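PDB 4LMY: peroxide stress regulator PerR, FUR family from Streptococcus pyogenes, which probably senses peroxide stress as a metal-binding, dimeric transcription factor that binds DNA and regulates the genes of the peroxide response. Local coordinates for residues Pro45-Asp53 against Leu63-Lys71; His99-Cys107 against Val138-Cys147. All coordinates share one frame; numbering follows the deposited sequence.

How the interactions relate
The two contacts lie on opposite sides of the chain's centre, about 40 Å apart between centres, and share no helix or strand. Both are partly buried. Interaction 1 packs two helices of what is probably the helix-turn-helix; its middle is buried aliphatic surface, its margin is the exposed Tyr67 and the partly exposed Leu63, and no hydrogen bond crosses it. Interaction 2 joins two parallel strands by main-chain hydrogen bonds and closes their far end with a four-cysteine zinc site, while the second subunit continues the sheet. Apolar side chains thus dominate interaction 1, while hydrogen bonds, metal and apolar pairs share interaction 2. His99, in interaction 2, also belongs to a second zinc site.

Interaction 1. Residues Pro45-Asp53 against Leu63-Lys71; sequences PSADKIYRD and LATVYNNLK
Leu63, in the first turn of its helix, meets both Tyr51 and Ala47. Its backbone N lies over one face of the Tyr51 ring, offset toward the rim and 3.8 Å from Tyr51 CE1. With CG anti to the backbone N (chi1 -177°), its side chain bends back to the other helix, bringing Leu63 CD1 to 4.1 Å from Tyr51 CB. One turn on, the two branches of Val66 divide the work: CG1 touches both the Ala47 carbonyl oxygen and Ile50, 3.9 Å from Ile50 CG2, while CG2 rests 3.9 Å from Tyr51 CB. A beta-branched residue suits this place because it fills two directions at once. Tyr67 lies at the exposed margin, where a ring with a polar end is at home; its CE1 comes obliquely to 3.7 Å from Ala47 CB. Leu70 finishes the row, meeting Ile50 tip to tip with its CD2 3.8 Å from Ile50 CD1. Together Leu63, Val66, Tyr67 and Leu70 form the hole that receives Ala47 as a knob, and the single methyl of alanine suits a close approach, the axes of the two short segments passing 9.2 Å apart at 119°. The helices probably form the helix-turn-helix of the FUR-family winged-helix domain, with 63-75 the likely recognition helix, as in relatives. Helix 29-40 packs against both, its Tyr37 and Met38 touching Ile50 and its Arg31 hydrogen-bonding to Asn69, while Tyr92 of strand 91-94 lies against Leu70 and pairs through its backbone with Pro45.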
loop_
_atom_site.group_PDB
_atom_site.type_symbol
_atom_site.label_atom_id
_atom_site.label_comp_id
_atom_site.label_asym_id
_atom_site.label_seq_id
_atom_site.Cartn_x
_atom_site.Cartn_y
_atom_site.Cartn_z
ATOM N N PRO B 45 6.930 17.799 -11.716
ATOM C CA PRO B 45 7.673 19.028 -12.002
ATOM C C PRO B 45 8.501 18.951 -13.276
ATOM O O PRO B 45 8.971 17.881 -13.664
ATOM C CB PRO B 45 8.598 19.159 -10.789
ATOM C CG PRO B 45 8.825 17.759 -10.354
ATOM C CD PRO B 45 7.515 17.054 -10.587
ATOM N N SER B 46 8.668 20.098 -13.920
ATOM C CA SER B 46 9.583 20.222 -15.041
ATOM C C SER B 46 10.997 20.348 -14.492
ATOM O O SER B 46 11.188 20.500 -13.285
ATOM C CB SER B 46 9.244 21.464 -15.858
ATOM O OG SER B 46 9.434 22.631 -15.078
ATOM N N ALA B 47 11.986 20.293 -15.377
ATOM C CA ALA B 47 13.373 20.478 -14.970
ATOM C C ALA B 47 13.574 21.871 -14.387
ATOM O O ALA B 47 14.329 22.048 -13.430
ATOM C CB ALA B 47 14.306 20.256 -16.149
ATOM N N ASP B 48 12.889 22.857 -14.964
ATOM C CA ASP B 48 12.991 24.235 -14.495
ATOM C C ASP B 48 12.429 24.391 -13.087
ATOM O O ASP B 48 13.006 25.095 -12.260
ATOM C CB ASP B 48 12.273 25.194 -15.446
ATOM C CG ASP B 48 12.501 26.650 -15.084
ATOM O OD1 ASP B 48 13.657 27.113 -15.183
ATOM O OD2 ASP B 48 11.527 27.334 -14.705
ATOM N N LYS B 49 11.303 23.734 -12.826
ATOM C CA LYS B 49 10.664 23.788 -11.514
ATOM C C LYS B 49 11.579 23.224 -10.435
ATOM O O LYS B 49 11.758 23.836 -9.382
ATOM C CB LYS B 49 9.340 23.022 -11.517
ATOM C CG LYS B 49 8.697 22.914 -10.139
ATOM C CD LYS B 49 7.436 23.752 -10.039
ATOM C CE LYS B 49 6.905 23.784 -8.614
ATOM N NZ LYS B 49 7.517 24.875 -7.802
ATOM N N ILE B 50 12.151 22.053 -10.704
ATOM C CA ILE B 50 13.113 21.440 -9.798
ATOM C C ILE B 50 14.262 22.405 -9.535
ATOM O O ILE B 50 14.635 22.652 -8.387
ATOM C CB ILE B 50 13.692 20.140 -10.389
ATOM C CG1 ILE B 50 12.580 19.133 -10.690
ATOM C CG2 ILE B 50 14.728 19.544 -9.448
ATOM C CD1 ILE B 50 13.049 17.919 -11.465
ATOM N N TYR B 51 14.806 22.955 -10.616
ATOM C CA TYR B 51 15.901 23.909 -10.542
ATOM C C TYR B 51 15.549 25.119 -9.679
ATOM O O TYR B 51 16.319 25.507 -8.804
ATOM C CB TYR B 51 16.302 24.349 -11.954
ATOM C CG TYR B 51 17.233 25.537 -12.002
ATOM C CD1 TYR B 51 18.478 25.495 -11.391
ATOM C CD2 TYR B 51 16.871 26.697 -12.673
ATOM C CE1 TYR B 51 19.332 26.580 -11.432
ATOM C CE2 TYR B 51 17.718 27.787 -12.723
ATOM C CZ TYR B 51 18.948 27.723 -12.101
ATOM O OH TYR B 51 19.797 28.805 -12.147
ATOM N N ARG B 52 14.379 25.704 -9.922
ATOM C CA ARG B 52 13.953 26.890 -9.182
ATOM C C ARG B 52 13.704 26.615 -7.699
ATOM O O ARG B 52 14.002 27.456 -6.849
ATOM C CB ARG B 52 12.708 27.515 -9.821
ATOM C CG ARG B 52 12.994 28.310 -11.088
ATOM C CD ARG B 52 11.756 29.043 -11.593
ATOM N NE ARG B 52 10.823 28.159 -12.288
ATOM C CZ ARG B 52 9.729 27.640 -11.740
ATOM N NH1 ARG B 52 9.419 27.916 -10.480
ATOM N NH2 ARG B 52 8.942 26.847 -12.453
ATOM N N ASP B 53 13.163 25.441 -7.390
ATOM C CA ASP B 53 12.827 25.096 -6.011
ATOM C C ASP B 53 14.049 24.771 -5.155
ATOM O O ASP B 53 14.062 25.044 -3.955
ATOM C CB ASP B 53 11.835 23.931 -5.965
ATOM C CG ASP B 53 10.426 24.353 -6.320
ATOM O OD1 ASP B 53 10.165 25.574 -6.377
ATOM O OD2 ASP B 53 9.574 23.465 -6.533
ATOM N N LEU B 63 20.760 24.491 -14.275
ATOM C CA LEU B 63 19.781 23.673 -14.977
ATOM C C LEU B 63 20.457 22.410 -15.512
ATOM O O LEU B 63 19.866 21.328 -15.531
ATOM C CB LEU B 63 19.151 24.466 -16.122
ATOM C CG LEU B 63 18.046 23.753 -16.892
ATOM C CD1 LEU B 63 16.878 23.465 -15.947
ATOM C CD2 LEU B 63 17.600 24.574 -18.091
ATOM N N ALA B 64 21.706 22.558 -15.941
ATOM C CA ALA B 64 22.482 21.429 -16.439
ATOM C C ALA B 64 22.638 20.355 -15.365
ATOM O O ALA B 64 22.576 19.162 -15.658
ATOM C CB ALA B 64 23.844 21.901 -16.926
ATOM N N THR B 65 22.827 20.790 -14.123
ATOM C CA THR B 65 22.945 19.870 -12.997
ATOM C C THR B 65 21.669 19.050 -12.838
ATOM O O THR B 65 21.715 17.838 -12.642
ATOM C CB THR B 65 23.227 20.626 -11.689
ATOM O OG1 THR B 65 24.448 21.364 -11.818
ATOM C CG2 THR B 65 23.347 19.655 -10.526
ATOM N N VAL B 66 20.528 19.726 -12.937
ATOM C CA VAL B 66 19.235 19.061 -12.840
ATOM C C VAL B 66 19.040 18.042 -13.966
ATOM O O VAL B 66 18.633 16.907 -13.717
ATOM C CB VAL B 66 18.078 20.079 -12.820
ATOM C CG1 VAL B 66 16.739 19.365 -12.805
ATOM C CG2 VAL B 66 18.209 21.004 -11.613
ATOM N N TYR B 67 19.345 18.447 -15.197
ATOM C CA TYR B 67 19.275 17.542 -16.344
ATOM C C TYR B 67 20.152 16.310 -16.131
ATOM O O TYR B 67 19.734 15.183 -16.402
ATOM C CB TYR B 67 19.720 18.264 -17.620
ATOM C CG TYR B 67 18.647 19.079 -18.309
ATOM C CD1 TYR B 67 17.361 18.577 -18.479
ATOM C CD2 TYR B 67 18.925 20.345 -18.805
ATOM C CE1 TYR B 67 16.382 19.320 -19.119
ATOM C CE2 TYR B 67 17.954 21.094 -19.444
ATOM C CZ TYR B 67 16.684 20.578 -19.597
ATOM O OH TYR B 67 15.718 21.322 -20.234
ATOM N N ASN B 68 21.370 16.537 -15.645
ATOM C CA ASN B 68 22.321 15.457 -15.402
ATOM C C ASN B 68 21.773 14.438 -14.413
ATOM O O ASN B 68 21.864 13.228 -14.630
ATOM C CB ASN B 68 23.653 16.005 -14.887
ATOM C CG ASN B 68 24.445 16.731 -15.960
ATOM O OD1 ASN B 68 24.194 16.564 -17.153
ATOM N ND2 ASN B 68 25.411 17.537 -15.538
ATOM N N ASN B 69 21.199 14.938 -13.325
ATOM C CA ASN B 69 20.648 14.073 -12.289
ATOM C C ASN B 69 19.394 13.333 -12.745
ATOM O O ASN B 69 19.215 12.155 -12.437
ATOM C CB ASN B 69 20.363 14.875 -11.019
ATOM C CG ASN B 69 21.603 15.087 -10.176
ATOM O OD1 ASN B 69 21.915 14.278 -9.302
ATOM N ND2 ASN B 69 22.318 16.179 -10.430
ATOM N N LEU B 70 18.528 14.029 -13.477
ATOM C CA LEU B 70 17.320 13.417 -14.023
ATOM C C LEU B 70 17.663 12.304 -15.008
ATOM O O LEU B 70 16.986 11.278 -15.055
ATOM C CB LEU B 70 16.440 14.468 -14.702
ATOM C CG LEU B 70 15.774 15.497 -13.784
ATOM C CD1 LEU B 70 15.044 16.550 -14.598
ATOM C CD2 LEU B 70 14.825 14.826 -12.799
ATOM N N LYS B 71 18.722 12.517 -15.784
ATOM C CA LYS B 71 19.194 11.529 -16.751
ATOM C C LYS B 71 19.562 10.217 -16.067
ATOM O O LYS B 71 19.199 9.138 -16.537
ATOM C CB LYS B 71 20.395 12.078 -17.523
ATOM C CG LYS B 71 21.147 11.044 -18.342
ATOM C CD LYS B 71 21.065 11.346 -19.828
ATOM C CE LYS B 71 22.393 11.069 -20.515
ATOM N NZ LYS B 71 22.885 9.689 -20.246
#

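Interaction 2. Residues His99-Cys107 against Val138-Cys147; sequences HVNVVCEIC and VIAYGICPDC. With ZN (zinc ion), chain F; ZN (zinc ion), chain E.
Different first torsions aim four cysteine sulfurs at one zinc ion: SG is anti to the backbone N in Cys104 (chi1 -177°), tucked between N and carbonyl carbon in Cys107 and Cys144 (74° and 75°), and anti to the carbonyl carbon in Cys147. Four Zn-SG bonds of 2.3 to 2.4 Å result. The site closes a parallel strand pair in which Ala140 N hydrogen-bonds to Asn101 O, Val103 N to Ala140 O, Gly142 N to Val103 O, and Glu105 N to Gly142 O at 2.8 Å. On one face the small Ala140 makes room for Val102; on the other, Tyr141 CD1 packs 4.0 Å from Val103 CB. Glu105, bent at chi2, crosses the tyrosine at about a right angle, and its carboxylate binds Thr134 and Arg135 of the second subunit. Just outside the metal site, Ile106 CG1 lies 3.9 Å from Ile143 CD1. Cys104 SG accepts straight N-H bonds from Cys144 N at 3.4 Å and Cys107 N at 3.5 Å, probably spreading some of its negative charge. The zinc ties the end of strand 99-104 and the loop after it to the turn and short helix following strand 140-143, consistent with the structural zinc of FUR-family proteins.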
loop_
_atom_site.group_PDB
_atom_site.type_symbol
_atom_site.label_atom_id
_atom_site.label_comp_id
_atom_site.label_asym_id
_atom_site.label_seq_id
_atom_site.Cartn_x
_atom_site.Cartn_y
_atom_site.Cartn_z
ATOM N N HIS B 99 11.482 -1.698 -0.584
ATOM C CA HIS B 99 11.487 -3.076 -0.117
ATOM C C HIS B 99 10.992 -3.154 1.317
ATOM O O HIS B 99 11.495 -2.458 2.197
ATOM C CB HIS B 99 12.880 -3.684 -0.260
ATOM C CG HIS B 99 13.388 -3.669 -1.666
ATOM N ND1 HIS B 99 13.295 -4.759 -2.503
ATOM C CD2 HIS B 99 13.959 -2.680 -2.395
ATOM C CE1 HIS B 99 13.805 -4.449 -3.683
ATOM N NE2 HIS B 99 14.211 -3.193 -3.643
ATOM N N VAL B 100 9.999 -4.012 1.530
ATOM C CA VAL B 100 9.280 -4.093 2.793
ATOM C C VAL B 100 9.454 -5.471 3.424
ATOM O O VAL B 100 9.415 -6.486 2.733
ATOM C CB VAL B 100 7.772 -3.831 2.568
ATOM C CG1 VAL B 100 6.987 -3.903 3.879
ATOM C CG2 VAL B 100 7.566 -2.487 1.881
ATOM N N ASN B 101 9.646 -5.507 4.737
ATOM C CA ASN B 101 9.755 -6.779 5.445
ATOM C C ASN B 101 8.405 -7.427 5.719
ATOM O O ASN B 101 7.410 -6.743 5.956
ATOM C CB ASN B 101 10.490 -6.599 6.770
ATOM C CG ASN B 101 11.985 -6.469 6.593
ATOM O OD1 ASN B 101 12.547 -6.937 5.603
ATOM N ND2 ASN B 101 12.642 -5.847 7.562
ATOM N N VAL B 102 8.376 -8.753 5.680
ATOM C CA VAL B 102 7.248 -9.493 6.224
ATOM C C VAL B 102 7.783 -10.388 7.338
ATOM O O VAL B 102 8.729 -11.153 7.137
ATOM C CB VAL B 102 6.467 -10.290 5.143
ATOM C CG1 VAL B 102 7.366 -11.273 4.413
ATOM C CG2 VAL B 102 5.276 -11.001 5.768
ATOM N N VAL B 103 7.200 -10.261 8.524
ATOM C CA VAL B 103 7.710 -10.954 9.701
ATOM C C VAL B 103 6.756 -12.057 10.134
ATOM O O VAL B 103 5.548 -11.841 10.203
ATOM C CB VAL B 103 7.904 -9.972 10.880
ATOM C CG1 VAL B 103 8.513 -10.688 12.071
ATOM C CG2 VAL B 103 8.772 -8.791 10.453
ATOM N N CYS B 104 7.293 -13.240 10.423
ATOM C CA CYS B 104 6.452 -14.345 10.863
ATOM C C CYS B 104 6.008 -14.143 12.303
ATOM O O CYS B 104 6.834 -13.979 13.199
ATOM C CB CYS B 104 7.161 -15.695 10.717
ATOM S SG CYS B 104 6.104 -17.105 11.174
ATOM N N GLU B 105 4.695 -14.157 12.512
ATOM C CA GLU B 105 4.115 -13.953 13.832
ATOM C C GLU B 105 4.529 -15.053 14.804
ATOM O O GLU B 105 4.604 -14.826 16.010
ATOM C CB GLU B 105 2.590 -13.918 13.732
ATOM C CG GLU B 105 2.045 -12.916 12.731
ATOM C CD GLU B 105 1.436 -11.702 13.397
ATOM O OE1 GLU B 105 0.414 -11.199 12.885
ATOM O OE2 GLU B 105 1.978 -11.249 14.426
ATOM N N ILE B 106 4.797 -16.240 14.272
ATOM C CA ILE B 106 5.103 -17.404 15.102
ATOM C C ILE B 106 6.590 -17.575 15.430
ATOM O O ILE B 106 6.951 -17.766 16.592
ATOM C CB ILE B 106 4.565 -18.702 14.459
ATOM C CG1 ILE B 106 3.043 -18.615 14.295
ATOM C CG2 ILE B 106 4.955 -19.912 15.288
ATOM C CD1 ILE B 106 2.415 -19.840 13.657
ATOM N N CYS B 107 7.449 -17.509 14.416
ATOM C CA CYS B 107 8.870 -17.795 14.621
ATOM C C CYS B 107 9.771 -16.570 14.496
ATOM O O CYS B 107 10.937 -16.612 14.887
ATOM C CB CYS B 107 9.349 -18.899 13.672
ATOM S SG CYS B 107 9.552 -18.375 11.953
ATOM N N VAL B 138 6.236 0.864 6.881
ATOM C CA VAL B 138 5.340 -0.269 6.725
ATOM C C VAL B 138 6.080 -1.568 7.003
ATOM O O VAL B 138 7.176 -1.786 6.492
ATOM C CB VAL B 138 4.741 -0.318 5.306
ATOM C CG1 VAL B 138 3.822 -1.515 5.153
ATOM C CG2 VAL B 138 3.990 0.966 4.999
ATOM N N ILE B 139 5.484 -2.406 7.844
ATOM C CA ILE B 139 5.971 -3.762 8.072
ATOM C C ILE B 139 4.789 -4.712 7.974
ATOM O O ILE B 139 3.748 -4.479 8.589
ATOM C CB ILE B 139 6.612 -3.919 9.460
ATOM C CG1 ILE B 139 7.775 -2.940 9.632
ATOM C CG2 ILE B 139 7.082 -5.353 9.678
ATOM C CD1 ILE B 139 8.469 -3.057 10.967
ATOM N N ALA B 140 4.941 -5.779 7.197
ATOM C CA ALA B 140 3.879 -6.767 7.077
ATOM C C ALA B 140 4.110 -7.913 8.049
ATOM O O ALA B 140 5.244 -8.200 8.431
ATOM C CB ALA B 140 3.796 -7.290 5.653
ATOM N N TYR B 141 3.024 -8.554 8.463
ATOM C CA TYR B 141 3.106 -9.717 9.331
ATOM C C TYR B 141 2.362 -10.881 8.702
ATOM O O TYR B 141 1.413 -10.685 7.945
ATOM C CB TYR B 141 2.543 -9.396 10.715
ATOM C CG TYR B 141 3.346 -8.354 11.451
ATOM C CD1 TYR B 141 4.392 -8.718 12.288
ATOM C CD2 TYR B 141 3.064 -7.002 11.303
ATOM C CE1 TYR B 141 5.135 -7.763 12.959
ATOM C CE2 TYR B 141 3.801 -6.042 11.969
ATOM C CZ TYR B 141 4.834 -6.428 12.797
ATOM O OH TYR B 141 5.569 -5.471 13.461
ATOM N N GLY B 142 2.806 -12.094 9.002
ATOM C CA GLY B 142 2.184 -13.266 8.429
ATOM C C GLY B 142 2.735 -14.552 8.999
ATOM O O GLY B 142 3.447 -14.541 9.996
ATOM N N ILE B 143 2.384 -15.662 8.364
ATOM C CA ILE B 143 2.901 -16.961 8.759
ATOM C C ILE B 143 3.808 -17.466 7.643
ATOM O O ILE B 143 3.376 -17.596 6.498
ATOM C CB ILE B 143 1.761 -17.967 8.991
ATOM C CG1 ILE B 143 0.679 -17.357 9.888
ATOM C CG2 ILE B 143 2.298 -19.259 9.595
ATOM C CD1 ILE B 143 1.166 -16.994 11.271
ATOM N N CYS B 144 5.065 -17.736 7.976
ATOM C CA CYS B 144 6.027 -18.228 6.992
ATOM C C CYS B 144 5.645 -19.636 6.521
ATOM O O CYS B 144 4.943 -20.356 7.231
ATOM C CB CYS B 144 7.452 -18.198 7.569
ATOM S SG CYS B 144 7.833 -19.504 8.783
ATOM N N PRO B 145 6.078 -20.020 5.305
ATOM C CA PRO B 145 5.766 -21.347 4.759
ATOM C C PRO B 145 6.084 -22.496 5.725
ATOM O O PRO B 145 5.294 -23.433 5.829
ATOM C CB PRO B 145 6.653 -21.422 3.515
ATOM C CG PRO B 145 6.735 -20.000 3.052
ATOM C CD PRO B 145 6.756 -19.166 4.310
ATOM N N ASP B 146 7.205 -22.411 6.433
ATOM C CA ASP B 146 7.592 -23.473 7.358
ATOM C C ASP B 146 6.629 -23.590 8.538
ATOM O O ASP B 146 6.311 -24.694 8.979
ATOM C CB ASP B 146 9.029 -23.281 7.853
ATOM C CG ASP B 146 10.060 -23.679 6.812
ATOM O OD1 ASP B 146 9.697 -24.397 5.857
ATOM O OD2 ASP B 146 11.235 -23.282 6.954
ATOM N N CYS B 147 6.159 -22.453 9.041
ATOM C CA CYS B 147 5.230 -22.455 10.166
ATOM C C CYS B 147 3.827 -22.883 9.746
ATOM O O CYS B 147 3.069 -23.415 10.554
ATOM C CB CYS B 147 5.192 -21.088 10.854
ATOM S SG CYS B 147 6.569 -20.799 11.993
HETATM ZN ZN ZN F . 7.509 -18.888 10.937
HETATM ZN ZN ZN E . 15.518 -2.286 -5.080
HETATM O O HOH W 1 9.638 -3.055 6.359
#